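Local coordinates for protein sugar-phosphate aldolase (PDB 1PVT) that belongs to the class II aldolase and adducin family and has its alpha/beta fold, with a mixed sheet flanked by helices, at residues A[156-161]-A[186-191]; A[161-166]-A[180-185]. All blocks are in the same frame, centred on the assembly; numbering follows the deposited sequence.

Contact 1 of 2, residues A[156-161]-A[186-191]; sequences IFFPQG and KDAVLW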
loop_
_atom_site.group_PDB
_atom_site.type_symbol
_atom_site.label_atom_id
_atom_site.label_comp_id
_atom_site.label_asym_id
_atom_site.label_seq_id
_atom_site.Cartn_x
_atom_site.Cartn_y
_atom_site.Cartn_z
ATOM N N ILE A 156 -0.630 -14.666 12.726
ATOM C CA ILE A 156 0.659 -14.074 13.061
ATOM C C ILE A 156 0.828 -12.685 12.460
ATOM O O ILE A 156 1.072 -11.718 13.173
ATOM C CB ILE A 156 1.823 -14.953 12.542
ATOM C CG1 ILE A 156 1.776 -16.333 13.202
ATOM C CG2 ILE A 156 3.157 -14.258 12.793
ATOM C CD1 ILE A 156 2.755 -17.331 12.609
ATOM N N PHE A 157 0.714 -12.586 11.144
ATOM C CA PHE A 157 0.879 -11.301 10.491
ATOM C C PHE A 157 -0.302 -10.367 10.747
ATOM O O PHE A 157 -0.192 -9.148 10.577
ATOM C CB PHE A 157 1.086 -11.498 8.987
ATOM C CG PHE A 157 2.395 -12.153 8.628
ATOM C CD1 PHE A 157 2.655 -13.473 8.989
ATOM C CD2 PHE A 157 3.362 -11.453 7.904
ATOM C CE1 PHE A 157 3.860 -14.092 8.628
ATOM C CE2 PHE A 157 4.571 -12.064 7.539
ATOM C CZ PHE A 157 4.820 -13.385 7.902
ATOM N N PHE A 158 -1.433 -10.932 11.154
ATOM C CA PHE A 158 -2.610 -10.117 11.436
ATOM C C PHE A 158 -3.222 -10.562 12.729
ATOM O O PHE A 158 -4.280 -11.197 12.747
ATOM C CB PHE A 158 -3.633 -10.242 10.324
ATOM C CG PHE A 158 -3.043 -10.087 8.980
ATOM C CD1 PHE A 158 -2.518 -11.184 8.314
ATOM C CD2 PHE A 158 -2.939 -8.835 8.402
ATOM C CE1 PHE A 158 -1.892 -11.034 7.089
ATOM C CE2 PHE A 158 -2.318 -8.673 7.181
ATOM C CZ PHE A 158 -1.791 -9.775 6.520
ATOM N N PRO A 159 -2.546 -10.255 13.840
ATOM C CA PRO A 159 -3.015 -10.617 15.173
ATOM C C PRO A 159 -4.402 -10.016 15.397
ATOM O O PRO A 159 -5.309 -10.688 15.891
ATOM C CB PRO A 159 -1.951 -10.010 16.082
ATOM C CG PRO A 159 -0.717 -10.104 15.242
ATOM C CD PRO A 159 -1.223 -9.613 13.911
ATOM N N GLN A 160 -4.574 -8.752 15.022
ATOM C CA GLN A 160 -5.873 -8.102 15.180
ATOM C C GLN A 160 -6.828 -8.477 14.038
ATOM O O GLN A 160 -8.051 -8.553 14.232
ATOM C CB GLN A 160 -5.715 -6.575 15.235
ATOM C CG GLN A 160 -5.484 -5.997 16.639
ATOM C CD GLN A 160 -4.146 -6.405 17.256
ATOM O OE1 GLN A 160 -3.946 -7.567 17.635
ATOM N NE2 GLN A 160 -3.222 -5.443 17.358
ATOM N N GLY A 161 -6.268 -8.721 12.854
ATOM C CA GLY A 161 -7.095 -9.067 11.714
ATOM C C GLY A 161 -7.136 -7.906 10.747
ATOM O O GLY A 161 -6.277 -7.025 10.801
ATOM N N LYS A 186 -3.870 -1.870 12.976
ATOM C CA LYS A 186 -3.992 -3.049 12.128
ATOM C C LYS A 186 -2.945 -3.003 11.019
ATOM O O LYS A 186 -2.439 -1.929 10.684
ATOM C CB LYS A 186 -5.403 -3.121 11.536
ATOM C CG LYS A 186 -6.473 -3.317 12.595
ATOM C CD LYS A 186 -7.751 -3.881 12.015
ATOM C CE LYS A 186 -8.617 -4.468 13.116
ATOM N NZ LYS A 186 -9.836 -5.122 12.573
ATOM N N ASP A 187 -2.609 -4.158 10.451
ATOM C CA ASP A 187 -1.605 -4.168 9.400
ATOM C C ASP A 187 -2.075 -4.374 7.968
ATOM O O ASP A 187 -1.269 -4.707 7.097
ATOM C CB ASP A 187 -0.505 -5.172 9.723
ATOM C CG ASP A 187 0.648 -4.538 10.482
ATOM O OD1 ASP A 187 0.846 -3.306 10.357
ATOM O OD2 ASP A 187 1.366 -5.270 11.193
ATOM N N ALA A 188 -3.363 -4.150 7.710
ATOM C CA ALA A 188 -3.907 -4.299 6.365
ATOM C C ALA A 188 -5.361 -3.851 6.259
ATOM O O ALA A 188 -6.176 -4.124 7.140
ATOM C CB ALA A 188 -3.779 -5.748 5.909
ATOM N N VAL A 189 -5.676 -3.162 5.168
ATOM C CA VAL A 189 -7.031 -2.696 4.920
ATOM C C VAL A 189 -7.439 -3.098 3.521
ATOM O O VAL A 189 -6.685 -2.887 2.574
ATOM C CB VAL A 189 -7.134 -1.166 5.042
ATOM C CG1 VAL A 189 -8.256 -0.633 4.144
ATOM C CG2 VAL A 189 -7.409 -0.793 6.490
ATOM N N LEU A 190 -8.629 -3.677 3.393
ATOM C CA LEU A 190 -9.135 -4.100 2.094
ATOM C C LEU A 190 -10.072 -3.049 1.559
ATOM O O LEU A 190 -11.133 -2.841 2.139
ATOM C CB LEU A 190 -9.916 -5.404 2.214
ATOM C CG LEU A 190 -9.151 -6.700 2.409
ATOM C CD1 LEU A 190 -10.102 -7.715 2.976
ATOM C CD2 LEU A 190 -8.548 -7.175 1.096
ATOM N N TRP A 191 -9.689 -2.371 0.478
ATOM C CA TRP A 191 -10.579 -1.374 -0.116
ATOM C C TRP A 191 -11.555 -2.202 -0.908
ATOM O O TRP A 191 -11.255 -2.639 -2.016
ATOM C CB TRP A 191 -9.852 -0.429 -1.071
ATOM C CG TRP A 191 -8.873 0.483 -0.414
ATOM C CD1 TRP A 191 -8.686 0.669 0.930
ATOM C CD2 TRP A 191 -7.930 1.334 -1.073
ATOM N NE1 TRP A 191 -7.680 1.583 1.143
ATOM C CE2 TRP A 191 -7.201 2.007 -0.071
ATOM C CE3 TRP A 191 -7.629 1.589 -2.413
ATOM C CZ2 TRP A 191 -6.191 2.919 -0.369
ATOM C CZ3 TRP A 191 -6.626 2.496 -2.707
ATOM C CH2 TRP A 191 -5.919 3.150 -1.689
#
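The carbonyl oxygen Gly161 O lies alongside the aliphatic part of Lys186, whose four methylenes all pass near it; CD comes closest, with Gly161 O to Lys186 CD at 3.7 Å. These are van der Waals contacts, and no hydrogen bond crosses between 156-161 and 186-191. The lysine chain runs extended beyond CG and so spreads along the turn: its CE also reaches the first methylene of Gln160 (Lys186 CE to Gln160 CB, 4.2 Å), while the amide of Gln160 bends away from the contact. Gly161 turns the chain with a positive phi of 108°.

Farther along, Phe158 makes the apolar contact with the strand. Its CG stands beside the backbone N and anti to the carbonyl carbon (chi1 -48°), which carries the ring to the start of the strand. There the CE2 corner meets the methyl group of Ala188 obliquely, Phe158 CE2 to Ala188 CB being 3.5 Å. Phe158 CE2 also lies 4.1 Å from the backbone oxygen Asp187 O. Phe158, a buried residue, also touches Arg209 and Leu213 of helix 203-224. The backbone oxygen Phe157 O approaches the methylene of Asp187 at 4.1 Å (to CB), but the carboxylate of Asp187 finds its salt-bridge partner in Arg209. Lys120 donates a hydrogen bond to the backbone oxygen of Lys186.

The arrangement is a loop-to-strand packing of the alpha/beta fold of this family: the turn leaving helix 152-157 closes over the entry to strand 188-191, with helix 203-224 beside it.

Contact 2 of 2, residues A[161-166]-A[180-185]; sequences GISVVE and VEKSEG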
loop_
_atom_site.group_PDB
_atom_site.type_symbol
_atom_site.label_atom_id
_atom_site.label_comp_id
_atom_site.label_asym_id
_atom_site.label_seq_id
_atom_site.Cartn_x
_atom_site.Cartn_y
_atom_site.Cartn_z
ATOM N N GLY A 161 -6.268 -8.721 12.854
ATOM C CA GLY A 161 -7.095 -9.067 11.714
ATOM C C GLY A 161 -7.136 -7.906 10.747
ATOM O O GLY A 161 -6.277 -7.025 10.801
ATOM N N ILE A 162 -8.143 -7.886 9.879
ATOM C CA ILE A 162 -8.265 -6.831 8.874
ATOM C C ILE A 162 -9.622 -6.149 8.841
ATOM O O ILE A 162 -10.590 -6.637 9.419
ATOM C CB ILE A 162 -8.003 -7.388 7.460
ATOM C CG1 ILE A 162 -8.750 -8.712 7.289
ATOM C CG2 ILE A 162 -6.520 -7.573 7.237
ATOM C CD1 ILE A 162 -8.581 -9.344 5.936
ATOM N N SER A 163 -9.686 -5.026 8.133
ATOM C CA SER A 163 -10.924 -4.275 8.009
ATOM C C SER A 163 -11.149 -3.842 6.566
ATOM O O SER A 163 -10.197 -3.586 5.826
ATOM C CB SER A 163 -10.872 -3.049 8.912
ATOM O OG SER A 163 -9.734 -2.266 8.602
ATOM N N VAL A 164 -12.414 -3.769 6.169
ATOM C CA VAL A 164 -12.763 -3.364 4.818
ATOM C C VAL A 164 -13.063 -1.880 4.842
ATOM O O VAL A 164 -13.392 -1.336 5.887
ATOM C CB VAL A 164 -14.004 -4.111 4.317
ATOM C CG1 VAL A 164 -14.293 -3.724 2.886
ATOM C CG2 VAL A 164 -13.793 -5.603 4.431
ATOM N N VAL A 165 -12.955 -1.229 3.692
ATOM C CA VAL A 165 -13.211 0.203 3.599
ATOM C C VAL A 165 -14.069 0.551 2.382
ATOM O O VAL A 165 -13.675 0.289 1.244
ATOM C CB VAL A 165 -11.885 0.990 3.508
ATOM C CG1 VAL A 165 -12.166 2.464 3.247
ATOM C CG2 VAL A 165 -11.092 0.818 4.790
ATOM N N GLU A 166 -15.238 1.146 2.623
ATOM C CA GLU A 166 -16.142 1.535 1.542
ATOM C C GLU A 166 -15.400 2.502 0.622
ATOM O O GLU A 166 -15.125 3.648 0.986
ATOM C CB GLU A 166 -17.402 2.214 2.090
ATOM C CG GLU A 166 -17.755 1.871 3.539
ATOM C CD GLU A 166 -16.820 2.536 4.553
ATOM O OE1 GLU A 166 -16.581 3.763 4.432
ATOM O OE2 GLU A 166 -16.332 1.836 5.474
ATOM N N VAL A 180 -7.170 5.071 7.602
ATOM C CA VAL A 180 -6.445 5.161 8.863
ATOM C C VAL A 180 -7.305 4.717 10.042
ATOM O O VAL A 180 -6.827 4.030 10.944
ATOM C CB VAL A 180 -5.940 6.597 9.123
ATOM C CG1 VAL A 180 -5.117 6.639 10.406
ATOM C CG2 VAL A 180 -5.107 7.074 7.947
ATOM N N GLU A 181 -8.576 5.104 10.026
ATOM C CA GLU A 181 -9.498 4.748 11.102
ATOM C C GLU A 181 -9.653 3.236 11.255
ATOM O O GLU A 181 -9.549 2.698 12.362
ATOM C CB GLU A 181 -10.862 5.374 10.837
ATOM C CG GLU A 181 -10.782 6.843 10.488
ATOM C CD GLU A 181 -12.144 7.446 10.227
ATOM O OE1 GLU A 181 -12.911 6.847 9.438
ATOM O OE2 GLU A 181 -12.442 8.519 10.803
ATOM N N LYS A 182 -9.914 2.561 10.139
ATOM C CA LYS A 182 -10.083 1.115 10.130
ATOM C C LYS A 182 -8.710 0.497 10.369
ATOM O O LYS A 182 -8.579 -0.565 10.980
ATOM C CB LYS A 182 -10.625 0.668 8.775
ATOM C CG LYS A 182 -11.523 1.695 8.095
ATOM C CD LYS A 182 -12.770 2.006 8.909
ATOM C CE LYS A 182 -13.566 3.145 8.274
ATOM N NZ LYS A 182 -14.015 2.839 6.880
ATOM N N SER A 183 -7.686 1.187 9.884
ATOM C CA SER A 183 -6.312 0.732 10.026
ATOM C C SER A 183 -5.757 1.003 11.426
ATOM O O SER A 183 -4.547 1.180 11.603
ATOM C CB SER A 183 -5.437 1.429 8.986
ATOM O OG SER A 183 -4.076 1.064 9.138
ATOM N N GLU A 184 -6.638 1.035 12.423
ATOM C CA GLU A 184 -6.211 1.300 13.794
ATOM C C GLU A 184 -5.320 0.173 14.303
ATOM O O GLU A 184 -5.798 -0.918 14.622
ATOM C CB GLU A 184 -7.435 1.466 14.709
ATOM C CG GLU A 184 -7.127 1.916 16.152
ATOM C CD GLU A 184 -6.516 3.314 16.240
ATOM O OE1 GLU A 184 -7.100 4.269 15.676
ATOM O OE2 GLU A 184 -5.454 3.460 16.884
ATOM N N GLY A 185 -4.017 0.445 14.361
ATOM C CA GLY A 185 -3.063 -0.545 14.836
ATOM C C GLY A 185 -3.093 -1.847 14.058
ATOM O O GLY A 185 -2.428 -2.817 14.435
#
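The carboxylate of Glu166 is approached at OE2 by the ammonium group of Lys182, on the syn side and only 16° out of the carboxylate plane. Glu166 OE2 and Lys182 NZ are 2.9 Å apart, a hydrogen-bonded salt bridge, and the two side chains cross at about a right angle. The other oxygen, OE1, pairs with Lys178, so two lysines of helix 173-182 share one carboxylate and would be expected to stabilise its negative charge.

The Lys182 chain bends twice, at chi2 and chi4, on its way to Glu166. It passes obliquely across Val165, and its CG packs tightly on one methyl branch: Val165 CG2 to Lys182 CG is 3.4 Å. On the other branch, Val165 CG1 lies 4.1 Å from Lys182 NZ, so the charged end runs past an apolar side chain before meeting its acid.

At the start of strand 163-165, Ser163 OG sits tucked over its own backbone, flanked by N and C (chi1 56°). From there the hydroxyl donates a weak hydrogen bond to the backbone oxygen of Lys182 (Ser163 OG to Lys182 O, 3.1 Å), a carbonyl at the last turn of the helix. Its methylene touches that of the lysine, with Ser163 CB and Lys182 CB 3.7 Å apart.

Strand and helix here belong to the beta-alpha-beta unit 163-165, 173-182, 188-191. On the far side of the helix end, Val180 and Ser183 rest on helix 103-115, whereas Ile162 and Val164, pointing away from Lys182, pack on Leu144 of helix 144-147.

In the fold
Contacts 1 and 2 share Gly161, and their centres lie about 8 Å apart. Strands 163-165 and 188-191 are parallel neighbours, the former outermost in the sheet within this chain, and probable backbone hydrogen bonds tie them: Leu190 N to Ser163 O and Leu190 O to Val165 N, both 2.9 Å. Val189 CG1 packs on Val165 CG2 at 3.2 Å, so that Val165 meets both Lys182 and the adjacent strand. Along the chain, contact 2 falls within the span bridged by contact 1. Contact 1 thus packs the turn before the first strand of the beta-alpha-beta unit on the start of its last strand, while contact 2 joins its helix end to the first strand.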